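Local structure of YfkN protein (Bacillus subtilis subsp. subtilis, 3GVE) at residues G284-K293 against D305-I313; D243-F254 against T271-S282. The protein belongs to the calcineurin-like phosphoesterase family and carries a manganese and a magnesium ion side by side in its metal centre. All coordinates share one frame; numbering follows the deposited sequence.

Contact 1: residues G284-K293 against D305-I313; sequences GKYLGVIDLK and DSKGSIESI
Tyr-286 and Ser-312 meet at one end of an antiparallel beta hairpin built from strands 286-297 and 300-312. Over residues 286-293 and 305-312 the two strands run at 156° to each other. They are the last two strands of a four-stranded mixed sheet; 300-312 is the outer one, and strand 9-17 lies on the far side of 286-297. Backbone bonds run from Ile-313 N on Lys-285 O, at the loop end, to the Lys-293 and Asp-305 pair. The last pair is lopsided: Lys-293 N to Asp-305 O is 2.9 Å, while the return bond is weak.

On the face of Tyr-286, Ile-290 and Leu-292, the phenol ring turns back over the partner strand. Its CG lies anti to the carbonyl carbon (chi1 -78°), which lays one ring face against Ser-312. Ser-312 CB makes a CH-pi contact, 3.9 Å from the centroid of the Tyr-286 ring. Ile-310 CD1 approaches Tyr-286 CD1 obliquely at 3.8 Å. The hydroxyl of Ser-312 turns to the backbone O of Ala-314. Further along, Leu-292 CD2 reaches Ser-306 CB at 3.9 Å. Ile-290 and Leu-292 also pack on Pro-276 of strand 275-280.

The other face mixes apolar and polar groups. Leu-287 and Val-289 lean on helix 40-53, and Glu-311 is gripped there by Lys-49 and His-50. Asp-291 OD1 is held by His-11 and Ser-13. In the conformer modelled here, the Lys-293 chain runs alongside Asp-305, with its NZ beyond salt-bridge range of OD2. Asp-305 OD1 makes its salt bridge with Lys-269.

Near Val-289 and Ser-309 a water ties the strands together. Ser-309 OG sits between its own backbone N and carbonyl carbon (chi1 60°), which brings it 2.7 Å from water 1. The same water lies 2.9 Å from Val-289 O and from Asp-291 OD2, hydrogen-bonded to both strands.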
ATOM      1  N   GLY A 284       1.246   8.227   9.328  1.00  9.57           N
ATOM      2  CA  GLY A 284       0.849   9.310  10.206  1.00  9.32           C
ATOM      3  C   GLY A 284      -0.556   9.196  10.763  1.00  9.47           C
ATOM      4  O   GLY A 284      -1.070  10.150  11.279  1.00  9.46           O
ATOM      5  N   LYS A 285      -1.165   8.018  10.685  1.00 10.24           N
ATOM      6  CA  LYS A 285      -2.536   7.822  11.180  1.00 10.11           C
ATOM      7  C   LYS A 285      -2.698   7.903  12.709  1.00 10.16           C
ATOM      8  O   LYS A 285      -3.779   8.150  13.211  1.00 10.57           O
ATOM      9  CB  LYS A 285      -3.116   6.504  10.644  1.00 11.48           C
ATOM     10  CG  LYS A 285      -3.334   6.501   9.118  1.00 13.73           C
ATOM     11  CD  LYS A 285      -3.705   5.108   8.599  1.00 16.39           C
ATOM     12  CE  LYS A 285      -3.875   5.075   7.077  1.00 18.53           C
ATOM     13  NZ  LYS A 285      -4.231   3.690   6.653  1.00 20.09           N
ATOM     14  N   TYR A 286      -1.597   7.701  13.420  1.00  9.67           N
ATOM     15  CA  TYR A 286      -1.544   7.783  14.872  1.00  9.19           C
ATOM     16  C   TYR A 286      -0.223   8.444  15.256  1.00  8.57           C
ATOM     17  O   TYR A 286       0.740   8.393  14.496  1.00  9.26           O
ATOM     18  CB  TYR A 286      -1.581   6.386  15.484  1.00 10.13           C
ATOM     19  CG  TYR A 286      -2.936   5.732  15.544  1.00 10.65           C
ATOM     20  CD1 TYR A 286      -3.607   5.616  16.745  1.00 11.38           C
ATOM     21  CD2 TYR A 286      -3.524   5.206  14.411  1.00 11.40           C
ATOM     22  CE1 TYR A 286      -4.855   4.996  16.814  1.00 12.87           C
ATOM     23  CE2 TYR A 286      -4.768   4.590  14.474  1.00 12.55           C
ATOM     24  CZ  TYR A 286      -5.414   4.494  15.673  1.00 13.39           C
ATOM     25  OH  TYR A 286      -6.648   3.882  15.732  1.00 16.62           O
ATOM     26  N   LEU A 287      -0.203   9.060  16.428  1.00  8.77           N
ATOM     27  CA  LEU A 287       1.023   9.509  17.077  1.00  8.66           C
ATOM     28  C   LEU A 287       1.267   8.607  18.292  1.00  8.86           C
ATOM     29  O   LEU A 287       0.354   8.323  19.053  1.00  9.62           O
ATOM     30  CB  LEU A 287       0.860  10.942  17.561  1.00  9.28           C
ATOM     31  CG  LEU A 287       2.106  11.564  18.195  1.00  9.72           C
ATOM     32  CD1 LEU A 287       3.193  11.728  17.146  1.00  9.89           C
ATOM     33  CD2 LEU A 287       1.754  12.904  18.845  1.00 11.16           C
ATOM     34  N   GLY A 288       2.507   8.176  18.478  1.00  8.00           N
ATOM     35  CA  GLY A 288       2.879   7.428  19.672  1.00  8.35           C
ATOM     36  C   GLY A 288       3.247   8.394  20.782  1.00  7.99           C
ATOM     37  O   GLY A 288       3.857   9.414  20.543  1.00  8.51           O
ATOM     38  N   VAL A 289       2.888   8.031  22.005  1.00  8.69           N
ATOM     39  CA  VAL A 289       3.134   8.882  23.167  1.00  9.31           C
ATOM     40  C   VAL A 289       3.601   8.009  24.315  1.00  9.25           C
ATOM     41  O   VAL A 289       2.870   7.160  24.773  1.00 10.74           O
ATOM     42  CB  VAL A 289       1.853   9.670  23.591  1.00 10.95           C
ATOM     43  CG1 VAL A 289       2.149  10.586  24.775  1.00 12.51           C
ATOM     44  CG2 VAL A 289       1.299  10.468  22.419  1.00 11.77           C
ATOM     45  N   ILE A 290       4.830   8.231  24.760  1.00  9.23           N
ATOM     46  CA  ILE A 290       5.335   7.569  25.953  1.00  9.78           C
ATOM     47  C   ILE A 290       5.597   8.595  27.053  1.00  9.76           C
ATOM     48  O   ILE A 290       6.253   9.587  26.835  1.00 10.71           O
ATOM     49  CB  ILE A 290       6.627   6.783  25.654  1.00 10.35           C
ATOM     50  CG1 ILE A 290       6.291   5.575  24.772  1.00 10.12           C
ATOM     51  CG2 ILE A 290       7.320   6.368  26.926  1.00 10.93           C
ATOM     52  CD1 ILE A 290       7.495   4.733  24.385  1.00 10.39           C
ATOM     53  N   ASP A 291       5.055   8.323  28.230  1.00 10.30           N
ATOM     54  CA  ASP A 291       5.288   9.154  29.409  1.00 11.68           C
ATOM     55  C   ASP A 291       6.202   8.392  30.352  1.00 12.33           C
ATOM     56  O   ASP A 291       5.963   7.244  30.659  1.00 14.63           O
ATOM     57  CB  ASP A 291       3.960   9.512  30.085  1.00 14.12           C
ATOM     58  CG  ASP A 291       3.109  10.420  29.216  1.00 17.44           C
ATOM     59  OD1 ASP A 291       3.489  11.569  29.017  1.00 18.97           O
ATOM     60  OD2 ASP A 291       2.083   9.956  28.694  1.00 19.99           O
ATOM     61  N   LEU A 292       7.272   9.057  30.764  1.00 11.79           N
ATOM     62  CA  LEU A 292       8.191   8.539  31.777  1.00 12.48           C
ATOM     63  C   LEU A 292       8.147   9.437  33.004  1.00 13.12           C
ATOM     64  O   LEU A 292       8.262  10.638  32.883  1.00 13.49           O
ATOM     65  CB  LEU A 292       9.622   8.507  31.251  1.00 12.68           C
ATOM     66  CG  LEU A 292       9.894   7.644  30.008  1.00 13.28           C
ATOM     67  CD1 LEU A 292      11.352   7.674  29.593  1.00 13.88           C
ATOM     68  CD2 LEU A 292       9.385   6.208  30.213  1.00 14.23           C
ATOM     69  N   LYS A 293       8.075   8.780  34.177  0.50 13.46           N
ATOM     70  CA  LYS A 293       8.298   9.566  35.468  0.50 14.72           C
ATOM     71  C   LYS A 293       9.649   9.093  35.980  0.50 14.12           C
ATOM     72  O   LYS A 293       9.859   7.969  36.339  0.50 14.94           O
ATOM     73  CB  LYS A 293       7.213   9.266  36.471  0.50 18.17           C
ATOM     74  CG  LYS A 293       5.922   9.752  36.057  0.50 23.23           C
ATOM     75  CD  LYS A 293       4.773   9.445  37.043  0.50 28.26           C
ATOM     76  CE  LYS A 293       3.449   9.997  36.573  0.50 32.30           C
ATOM     77  NZ  LYS A 293       2.292   9.648  37.585  0.50 34.65           N
ATOM     78  N   ASP A 305       7.726   5.290  36.893  1.00 15.56           N
ATOM     79  CA  ASP A 305       6.428   4.891  36.321  1.00 16.78           C
ATOM     80  C   ASP A 305       6.476   5.218  34.838  1.00 15.31           C
ATOM     81  O   ASP A 305       7.255   6.048  34.432  1.00 14.56           O
ATOM     82  CB  ASP A 305       5.274   5.638  37.005  1.00 19.59           C
ATOM     83  CG  ASP A 305       3.893   5.016  36.733  1.00 22.91           C
ATOM     84  OD1 ASP A 305       3.813   3.877  36.290  1.00 23.48           O
ATOM     85  OD2 ASP A 305       2.887   5.696  37.003  1.00 25.87           O
ATOM     86  N   SER A 306       5.645   4.555  34.043  1.00 13.96           N
ATOM     87  CA  SER A 306       5.709   4.755  32.561  1.00 13.51           C
ATOM     88  C   SER A 306       4.372   4.440  31.981  1.00 12.94           C
ATOM     89  O   SER A 306       3.550   3.723  32.579  1.00 14.83           O
ATOM     90  CB  SER A 306       6.761   3.859  31.957  1.00 14.09           C
ATOM     91  OG  SER A 306       6.448   2.554  32.141  1.00 14.18           O
ATOM     92  N   LYS A 307       4.111   4.918  30.782  1.00 11.78           N
ATOM     93  CA  LYS A 307       2.908   4.542  30.047  1.00 12.03           C
ATOM     94  C   LYS A 307       3.202   4.682  28.552  1.00 11.01           C
ATOM     95  O   LYS A 307       3.859   5.651  28.179  1.00 11.53           O
ATOM     96  CB  LYS A 307       1.765   5.476  30.438  1.00 13.74           C
ATOM     97  CG  LYS A 307       0.419   5.151  29.797  1.00 16.32           C
ATOM     98  CD  LYS A 307      -0.645   6.159  30.264  1.00 20.70           C
ATOM     99  CE  LYS A 307      -1.896   6.093  29.433  1.00 25.82           C
ATOM    100  NZ  LYS A 307      -2.623   4.881  29.677  1.00 29.33           N
ATOM    101  N   GLY A 308       2.724   3.740  27.722  1.00 10.34           N
ATOM    102  CA  GLY A 308       2.707   3.872  26.268  1.00  9.61           C
ATOM    103  C   GLY A 308       1.289   3.977  25.777  1.00  9.19           C
ATOM    104  O   GLY A 308       0.436   3.140  26.174  1.00 10.96           O
ATOM    105  N   SER A 309       1.005   4.918  24.911  1.00  9.67           N
ATOM    106  CA  SER A 309      -0.316   5.070  24.328  1.00 10.13           C
ATOM    107  C   SER A 309      -0.212   5.566  22.917  1.00  9.13           C
ATOM    108  O   SER A 309       0.876   6.034  22.487  1.00  9.01           O
ATOM    109  CB  SER A 309      -1.130   6.076  25.166  1.00 12.50           C
ATOM    110  OG  SER A 309      -0.580   7.336  25.237  1.00 15.13           O
ATOM    111  N   ILE A 310      -1.253   5.402  22.140  1.00  9.42           N
ATOM    112  CA  ILE A 310      -1.257   5.953  20.797  1.00  9.35           C
ATOM    113  C   ILE A 310      -2.534   6.756  20.655  1.00  9.68           C
ATOM    114  O   ILE A 310      -3.520   6.456  21.285  1.00 11.24           O
ATOM    115  CB  ILE A 310      -1.153   4.869  19.710  1.00  9.84           C
ATOM    116  CG1 ILE A 310      -2.230   3.787  19.920  1.00 11.22           C
ATOM    117  CG2 ILE A 310       0.251   4.233  19.710  1.00 10.46           C
ATOM    118  CD1 ILE A 310      -2.272   2.744  18.816  1.00 11.80           C
ATOM    119  N   GLU A 311      -2.498   7.781  19.822  1.00 10.11           N
ATOM    120  CA  GLU A 311      -3.660   8.647  19.614  1.00 10.94           C
ATOM    121  C   GLU A 311      -3.888   8.776  18.129  1.00 10.03           C
ATOM    122  O   GLU A 311      -2.974   9.055  17.393  1.00  9.82           O
ATOM    123  CB  GLU A 311      -3.408  10.020  20.237  1.00 13.79           C
ATOM    124  CG  GLU A 311      -4.562  10.994  20.019  1.00 18.71           C
ATOM    125  CD  GLU A 311      -4.431  12.287  20.808  1.00 25.31           C
ATOM    126  OE1 GLU A 311      -3.318  12.735  21.107  1.00 28.22           O
ATOM    127  OE2 GLU A 311      -5.474  12.861  21.095  1.00 28.45           O
ATOM    128  N   SER A 312      -5.123   8.571  17.703  1.00 11.17           N
ATOM    129  CA  SER A 312      -5.490   8.697  16.296  1.00 12.04           C
ATOM    130  C   SER A 312      -5.650  10.146  15.851  1.00 11.27           C
ATOM    131  O   SER A 312      -6.066  10.987  16.614  1.00 12.57           O
ATOM    132  CB  SER A 312      -6.825   7.982  16.038  1.00 13.65           C
ATOM    133  OG  SER A 312      -7.859   8.559  16.808  1.00 15.90           O
ATOM    134  N   ILE A 313      -5.334  10.420  14.590  1.00 11.29           N
ATOM    135  CA  ILE A 313      -5.669  11.725  14.012  1.00 12.25           C
ATOM    136  C   ILE A 313      -7.174  11.804  13.783  1.00 13.64           C
ATOM    137  O   ILE A 313      -7.754  12.864  13.860  1.00 14.90           O
ATOM    138  CB  ILE A 313      -4.899  12.052  12.709  1.00 11.43           C
ATOM    139  CG1 ILE A 313      -5.134  11.008  11.620  1.00 11.72           C
ATOM    140  CG2 ILE A 313      -3.417  12.213  13.016  1.00 11.89           C
ATOM    141  CD1 ILE A 313      -4.613  11.412  10.243  1.00 13.05           C
TER
HETATM  142  O   HOH W   1       1.243   7.599  27.172  1.00 14.33           O

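Contact 2: residues D243-F254 against T271-S282; sequences DAIISGHQHGLF and TINGIPVVMPSS. With MG (magnesium ion), chain D; MN (manganese (II) ion), chain C.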
ATOM      1  N   ASP A 243      14.882   2.165  28.250  1.00 10.25           N
ATOM      2  CA  ASP A 243      13.789   2.756  29.015  1.00 10.43           C
ATOM      3  C   ASP A 243      12.486   2.970  28.245  1.00 10.06           C
ATOM      4  O   ASP A 243      11.449   3.140  28.847  1.00 10.25           O
ATOM      5  CB  ASP A 243      14.242   4.072  29.631  1.00 11.69           C
ATOM      6  CG  ASP A 243      15.453   3.880  30.520  1.00 13.07           C
ATOM      7  OD1 ASP A 243      15.349   3.141  31.514  1.00 14.75           O
ATOM      8  OD2 ASP A 243      16.507   4.422  30.196  1.00 12.82           O
ATOM      9  N   ALA A 244      12.570   2.983  26.917  1.00  9.26           N
ATOM     10  CA  ALA A 244      11.398   3.201  26.063  1.00  9.32           C
ATOM     11  C   ALA A 244      11.697   2.641  24.692  1.00  8.51           C
ATOM     12  O   ALA A 244      12.806   2.762  24.224  1.00  9.13           O
ATOM     13  CB  ALA A 244      11.107   4.684  25.964  1.00 10.28           C
ATOM     14  N   ILE A 245      10.679   2.059  24.066  1.00  8.47           N
ATOM     15  CA  ILE A 245      10.808   1.486  22.729  1.00  8.21           C
ATOM     16  C   ILE A 245       9.736   2.032  21.793  1.00  7.49           C
ATOM     17  O   ILE A 245       8.554   1.942  22.070  1.00  8.49           O
ATOM     18  CB  ILE A 245      10.705  -0.059  22.753  1.00  8.72           C
ATOM     19  CG1 ILE A 245      11.814  -0.651  23.630  1.00  9.96           C
ATOM     20  CG2 ILE A 245      10.788  -0.617  21.331  1.00 10.79           C
ATOM     21  CD1 ILE A 245      11.598  -2.156  23.978  1.00 11.25           C
ATOM     22  N   ILE A 246      10.183   2.592  20.681  1.00  7.46           N
ATOM     23  CA  ILE A 246       9.304   2.926  19.575  1.00  7.88           C
ATOM     24  C   ILE A 246       9.390   1.755  18.582  1.00  7.49           C
ATOM     25  O   ILE A 246      10.474   1.363  18.184  1.00  8.06           O
ATOM     26  CB  ILE A 246       9.725   4.230  18.873  1.00  8.41           C
ATOM     27  CG1 ILE A 246      10.018   5.362  19.877  1.00  9.04           C
ATOM     28  CG2 ILE A 246       8.671   4.649  17.847  1.00  9.69           C
ATOM     29  CD1 ILE A 246       8.941   5.594  20.902  1.00  9.80           C
ATOM     30  N   SER A 247       8.233   1.221  18.205  0.50  7.62           N
ATOM     31  CA  SER A 247       8.154   0.088  17.315  0.50  8.51           C
ATOM     32  C   SER A 247       7.423   0.543  16.066  0.50  7.84           C
ATOM     33  O   SER A 247       6.696   1.497  16.053  0.50  9.09           O
ATOM     34  CB  SER A 247       7.411  -1.056  18.020  0.50  9.46           C
ATOM     35  OG  SER A 247       7.224  -2.191  17.197  0.50  7.56           O
ATOM     36  N   GLY A 248       7.652  -0.187  15.004  1.00  8.34           N
ATOM     37  CA  GLY A 248       7.032   0.057  13.704  1.00  8.55           C
ATOM     38  C   GLY A 248       7.070  -1.200  12.835  1.00  7.92           C
ATOM     39  O   GLY A 248       6.931  -2.300  13.339  1.00  8.30           O
ATOM     40  N   HIS A 249       7.284  -0.962  11.546  1.00  7.58           N
ATOM     41  CA  HIS A 249       7.493  -1.955  10.510  1.00  8.18           C
ATOM     42  C   HIS A 249       6.211  -2.712  10.140  1.00  8.29           C
ATOM     43  O   HIS A 249       5.914  -2.841   8.981  1.00  8.89           O
ATOM     44  CB  HIS A 249       8.644  -2.897  10.881  1.00  8.90           C
ATOM     45  CG  HIS A 249       8.995  -3.874   9.806  1.00  8.44           C
ATOM     46  ND1 HIS A 249       9.419  -3.482   8.553  1.00  8.98           N
ATOM     47  CD2 HIS A 249       8.984  -5.229   9.801  1.00  8.61           C
ATOM     48  CE1 HIS A 249       9.656  -4.558   7.824  1.00  8.99           C
ATOM     49  NE2 HIS A 249       9.395  -5.629   8.555  1.00  9.68           N
ATOM     50  N   GLN A 250       5.480  -3.225  11.127  1.00  8.41           N
ATOM     51  CA  GLN A 250       4.288  -4.041  10.881  1.00  8.71           C
ATOM     52  C   GLN A 250       3.053  -3.242  10.457  1.00  8.44           C
ATOM     53  O   GLN A 250       2.104  -3.800   9.938  1.00 10.44           O
ATOM     54  CB  GLN A 250       3.947  -4.886  12.109  1.00  9.43           C
ATOM     55  CG  GLN A 250       4.785  -6.139  12.249  1.00 10.35           C
ATOM     56  CD  GLN A 250       4.633  -6.795  13.613  1.00 10.90           C
ATOM     57  OE1 GLN A 250       4.320  -6.155  14.592  1.00 11.01           O
ATOM     58  NE2 GLN A 250       4.899  -8.081  13.663  1.00 12.46           N
ATOM     59  N   HIS A 251       3.077  -1.935  10.670  1.00  8.26           N
ATOM     60  CA  HIS A 251       1.925  -1.090  10.344  1.00  9.10           C
ATOM     61  C   HIS A 251       0.695  -1.449  11.218  1.00  8.99           C
ATOM     62  O   HIS A 251      -0.437  -1.191  10.833  1.00 10.11           O
ATOM     63  CB  HIS A 251       1.581  -1.136   8.829  1.00 10.01           C
ATOM     64  CG  HIS A 251       2.640  -0.565   7.922  1.00 10.06           C
ATOM     65  ND1 HIS A 251       2.360  -0.160   6.638  1.00 11.49           N
ATOM     66  CD2 HIS A 251       3.970  -0.349   8.097  1.00 10.35           C
ATOM     67  CE1 HIS A 251       3.460   0.304   6.070  1.00 11.32           C
ATOM     68  NE2 HIS A 251       4.457   0.180   6.924  1.00 10.65           N
ATOM     69  N   GLY A 252       0.945  -2.020  12.397  1.00  9.38           N
ATOM     70  CA  GLY A 252      -0.093  -2.349  13.367  1.00  9.39           C
ATOM     71  C   GLY A 252      -0.251  -1.318  14.471  1.00  9.15           C
ATOM     72  O   GLY A 252       0.296  -0.227  14.358  1.00  9.20           O
ATOM     73  N   LEU A 253      -0.995  -1.670  15.526  1.00  9.56           N
ATOM     74  CA  LEU A 253      -1.228  -0.788  16.646  1.00  9.18           C
ATOM     75  C   LEU A 253      -0.676  -1.414  17.903  1.00  9.50           C
ATOM     76  O   LEU A 253      -0.938  -2.610  18.172  1.00 11.00           O
ATOM     77  CB  LEU A 253      -2.748  -0.531  16.844  1.00 10.93           C
ATOM     78  CG  LEU A 253      -3.491   0.054  15.638  1.00 12.62           C
ATOM     79  CD1 LEU A 253      -4.971   0.348  16.052  1.00 14.01           C
ATOM     80  CD2 LEU A 253      -2.850   1.273  15.121  1.00 12.88           C
ATOM     81  N   PHE A 254      -0.005  -0.628  18.709  1.00  8.79           N
ATOM     82  CA  PHE A 254       0.340  -1.066  20.053  1.00  8.79           C
ATOM     83  C   PHE A 254       0.420   0.167  20.932  1.00  8.90           C
ATOM     84  O   PHE A 254       1.047   1.135  20.542  1.00  9.25           O
ATOM     85  CB  PHE A 254       1.647  -1.869  20.120  1.00  9.50           C
ATOM     86  CG  PHE A 254       1.865  -2.463  21.494  1.00  9.11           C
ATOM     87  CD1 PHE A 254       1.343  -3.698  21.823  1.00  9.40           C
ATOM     88  CD2 PHE A 254       2.458  -1.709  22.484  1.00  9.47           C
ATOM     89  CE1 PHE A 254       1.466  -4.213  23.096  1.00  9.78           C
ATOM     90  CE2 PHE A 254       2.592  -2.211  23.777  1.00  9.71           C
ATOM     91  CZ  PHE A 254       2.086  -3.471  24.090  1.00 10.56           C
ATOM     92  N   THR A 271       3.030  -1.563  28.074  1.00  9.21           N
ATOM     93  CA  THR A 271       4.398  -2.037  28.329  1.00  9.57           C
ATOM     94  C   THR A 271       4.669  -3.478  27.928  1.00  8.99           C
ATOM     95  O   THR A 271       3.737  -4.287  27.941  1.00  9.59           O
ATOM     96  CB  THR A 271       4.790  -1.825  29.860  1.00  9.90           C
ATOM     97  OG1 THR A 271       3.881  -2.592  30.639  1.00 10.88           O
ATOM     98  CG2 THR A 271       4.786  -0.404  30.301  1.00 10.68           C
ATOM     99  N   ILE A 272       5.916  -3.780  27.654  1.00  8.50           N
ATOM    100  CA  ILE A 272       6.339  -5.153  27.443  1.00  8.84           C
ATOM    101  C   ILE A 272       7.540  -5.330  28.369  1.00  9.03           C
ATOM    102  O   ILE A 272       8.503  -4.588  28.285  1.00  8.94           O
ATOM    103  CB  ILE A 272       6.722  -5.433  25.966  1.00  9.54           C
ATOM    104  CG1 ILE A 272       5.585  -5.020  25.016  1.00 10.66           C
ATOM    105  CG2 ILE A 272       7.096  -6.922  25.792  1.00 10.88           C
ATOM    106  CD1 ILE A 272       5.904  -5.252  23.547  1.00 11.43           C
ATOM    107  N   ASN A 273       7.434  -6.310  29.260  1.00 10.56           N
ATOM    108  CA  ASN A 273       8.424  -6.523  30.314  1.00 10.65           C
ATOM    109  C   ASN A 273       8.703  -5.243  31.088  1.00 10.34           C
ATOM    110  O   ASN A 273       9.825  -4.971  31.451  1.00 11.89           O
ATOM    111  CB  ASN A 273       9.723  -7.118  29.765  1.00 11.78           C
ATOM    112  CG  ASN A 273      10.644  -7.620  30.866  1.00 13.16           C
ATOM    113  OD1 ASN A 273      10.196  -8.036  31.925  1.00 16.12           O
ATOM    114  ND2 ASN A 273      11.929  -7.562  30.618  1.00 12.15           N
ATOM    115  N   GLY A 274       7.658  -4.460  31.315  1.00 10.87           N
ATOM    116  CA  GLY A 274       7.760  -3.264  32.125  1.00 11.19           C
ATOM    117  C   GLY A 274       8.282  -2.042  31.405  1.00 10.92           C
ATOM    118  O   GLY A 274       8.390  -1.010  32.002  1.00 14.43           O
ATOM    119  N   ILE A 275       8.588  -2.172  30.123  1.00  9.71           N
ATOM    120  CA  ILE A 275       9.110  -1.058  29.329  1.00  9.76           C
ATOM    121  C   ILE A 275       8.009  -0.534  28.426  1.00  9.43           C
ATOM    122  O   ILE A 275       7.377  -1.324  27.754  1.00  8.87           O
ATOM    123  CB  ILE A 275      10.284  -1.543  28.460  1.00 10.77           C
ATOM    124  CG1 ILE A 275      11.425  -2.034  29.363  1.00 13.12           C
ATOM    125  CG2 ILE A 275      10.780  -0.447  27.512  1.00 10.64           C
ATOM    126  CD1 ILE A 275      12.544  -2.753  28.625  1.00 14.15           C
ATOM    127  N   PRO A 276       7.780   0.779  28.395  1.00  9.23           N
ATOM    128  CA  PRO A 276       6.734   1.301  27.508  1.00  8.76           C
ATOM    129  C   PRO A 276       7.136   1.130  26.040  1.00  8.15           C
ATOM    130  O   PRO A 276       8.287   1.346  25.669  1.00  8.55           O
ATOM    131  CB  PRO A 276       6.645   2.785  27.892  1.00  9.54           C
ATOM    132  CG  PRO A 276       7.954   3.120  28.477  1.00 10.29           C
ATOM    133  CD  PRO A 276       8.484   1.859  29.117  1.00 10.27           C
ATOM    134  N   VAL A 277       6.154   0.725  25.248  1.00  8.74           N
ATOM    135  CA  VAL A 277       6.316   0.484  23.826  1.00  8.51           C
ATOM    136  C   VAL A 277       5.127   1.092  23.106  1.00  8.15           C
ATOM    137  O   VAL A 277       4.005   0.947  23.546  1.00  8.49           O
ATOM    138  CB  VAL A 277       6.303  -1.031  23.528  1.00  8.94           C
ATOM    139  CG1 VAL A 277       6.419  -1.295  22.018  1.00  9.88           C
ATOM    140  CG2 VAL A 277       7.421  -1.736  24.303  1.00 10.16           C
ATOM    141  N   VAL A 278       5.388   1.753  21.994  1.00  7.97           N
ATOM    142  CA  VAL A 278       4.300   2.244  21.155  1.00  7.72           C
ATOM    143  C   VAL A 278       4.561   1.895  19.695  1.00  7.50           C
ATOM    144  O   VAL A 278       5.693   1.889  19.243  1.00  8.80           O
ATOM    145  CB  VAL A 278       4.065   3.778  21.328  1.00  8.34           C
ATOM    146  CG1 VAL A 278       3.649   4.079  22.778  1.00  8.93           C
ATOM    147  CG2 VAL A 278       5.303   4.586  20.919  1.00  9.19           C
HETATM  148  N   MSE A 279       3.482   1.625  18.976  1.00  7.74           N
HETATM  149  CA  MSE A 279       3.531   1.393  17.535  1.00  8.40           C
HETATM  150  C   MSE A 279       2.354   2.148  16.925  1.00  8.16           C
HETATM  151  O   MSE A 279       1.215   1.682  16.938  1.00  8.40           O
HETATM  152  CB  MSE A 279       3.441  -0.097  17.181  1.00  9.14           C
HETATM  153  CG  MSE A 279       3.444  -0.347  15.665  1.00  9.30           C
HETATM  154 SE   MSE A 279       3.026  -2.181  15.193  0.75 12.62          SE
HETATM  155  CE  MSE A 279       4.611  -3.040  15.869  1.00 10.95           C
ATOM    156  N   PRO A 280       2.646   3.328  16.403  1.00  8.19           N
ATOM    157  CA  PRO A 280       1.578   4.208  15.923  1.00  8.45           C
ATOM    158  C   PRO A 280       1.229   4.034  14.445  1.00  9.41           C
ATOM    159  O   PRO A 280       1.310   4.945  13.659  1.00  9.13           O
ATOM    160  CB  PRO A 280       2.133   5.603  16.208  1.00  9.41           C
ATOM    161  CG  PRO A 280       3.597   5.443  16.065  1.00  9.35           C
ATOM    162  CD  PRO A 280       3.898   4.075  16.639  1.00  8.90           C
ATOM    163  N   SER A 281       0.787   2.841  14.098  1.00  8.92           N
ATOM    164  CA  SER A 281       0.180   2.564  12.795  1.00  9.06           C
ATOM    165  C   SER A 281       1.168   2.868  11.654  1.00  8.28           C
ATOM    166  O   SER A 281       2.327   2.502  11.722  1.00  8.89           O
ATOM    167  CB  SER A 281      -1.141   3.362  12.663  1.00  9.94           C
ATOM    168  OG  SER A 281      -1.868   2.937  11.519  1.00 10.89           O
ATOM    169  N   SER A 282       0.678   3.497  10.599  1.00  8.68           N
ATOM    170  CA  SER A 282       1.506   3.878   9.463  1.00  9.04           C
ATOM    171  C   SER A 282       0.927   5.154   8.849  1.00  8.71           C
ATOM    172  O   SER A 282      -0.187   5.536   9.143  1.00  9.89           O
ATOM    173  CB  SER A 282       1.588   2.749   8.436  1.00 10.41           C
ATOM    174  OG  SER A 282       0.319   2.492   7.881  1.00 11.48           O
TER
HETATM  175 MG    MG D 403       9.562  -1.354   7.418  1.00  8.74          MG
HETATM  176 MN    MN C 402       6.627   0.446   6.394  1.00  9.50          MN
HETATM  177  O   HOH W   2       7.164  -1.593   7.034  1.00  9.99           O
HETATM  178  O   HOH W   3       4.303   0.460  11.828  1.00  9.20           O
HETATM  179  O   HOH W   4      -1.367   1.066   9.508  1.00 15.90           O
HETATM  180  O   HOH W   5       6.568  -0.728   4.481  1.00 11.75           O
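Ile-245 and Val-277 pair in parallel, and Phe-254 and Met-279 pair antiparallel, so strand 275-280 is flanked by 244-247 and 253-254. This is the beta core beside the metal centre of the calcineurin-like fold.

The packing is tight around Met-279, a selenomethionine. Its CG is anti to the backbone N (chi1 178°), and a bend at chi3 brings CE 3.4 Å from Gln-250 OE1, which accepts from Ile-219 N. Met-279 SE lies 3.5 Å from Gly-252 O. The Phe-254 ring presents its edge to Val-277 O, 3.3 Å from CD2, and its CZ meets Ile-272 CG1. On the other face, Ile-246 CD1 lies beside Val-278 CG2.

Toward the metals the contact is looser and watery. Water 3 links His-251 N to Ser-281 O, and water 4 links His-251 O to Ser-281 OG and Ser-282 OG. Ser-282 CB sits over one face of the His-251 ring, 3.6 Å from its centroid. His-251 NE2 binds manganese at 2.2 Å, and His-249 ND1 binds magnesium. Water 2 bridges the two ions, consistent with a metal-polarised water whose acidity is raised.

From the N terminus, strand 9-17 comes first and later flanks 286-293. Contact 2 closes next: its segments 243-254 and 271-282 close a loop of 16 residues between Phe-254 and Thr-271. They bring the metal-binding loop after 244-247 against the end of strand 275-280 and the residues that follow it. The chain then passes almost directly from Ser-282 into Gly-284, where contact 1 opens. Contact 1 closes the hairpin 286-297 and 300-312 over 11 intervening residues. The two contacts lie in series, neither nested nor crossed. Their centres are about 9 Å apart and they touch as two packed sheets: Ile-310 CG2 is 3.3 Å from Phe-254 O, and Tyr-286 CD2 is 3.5 Å from Ser-281 CB.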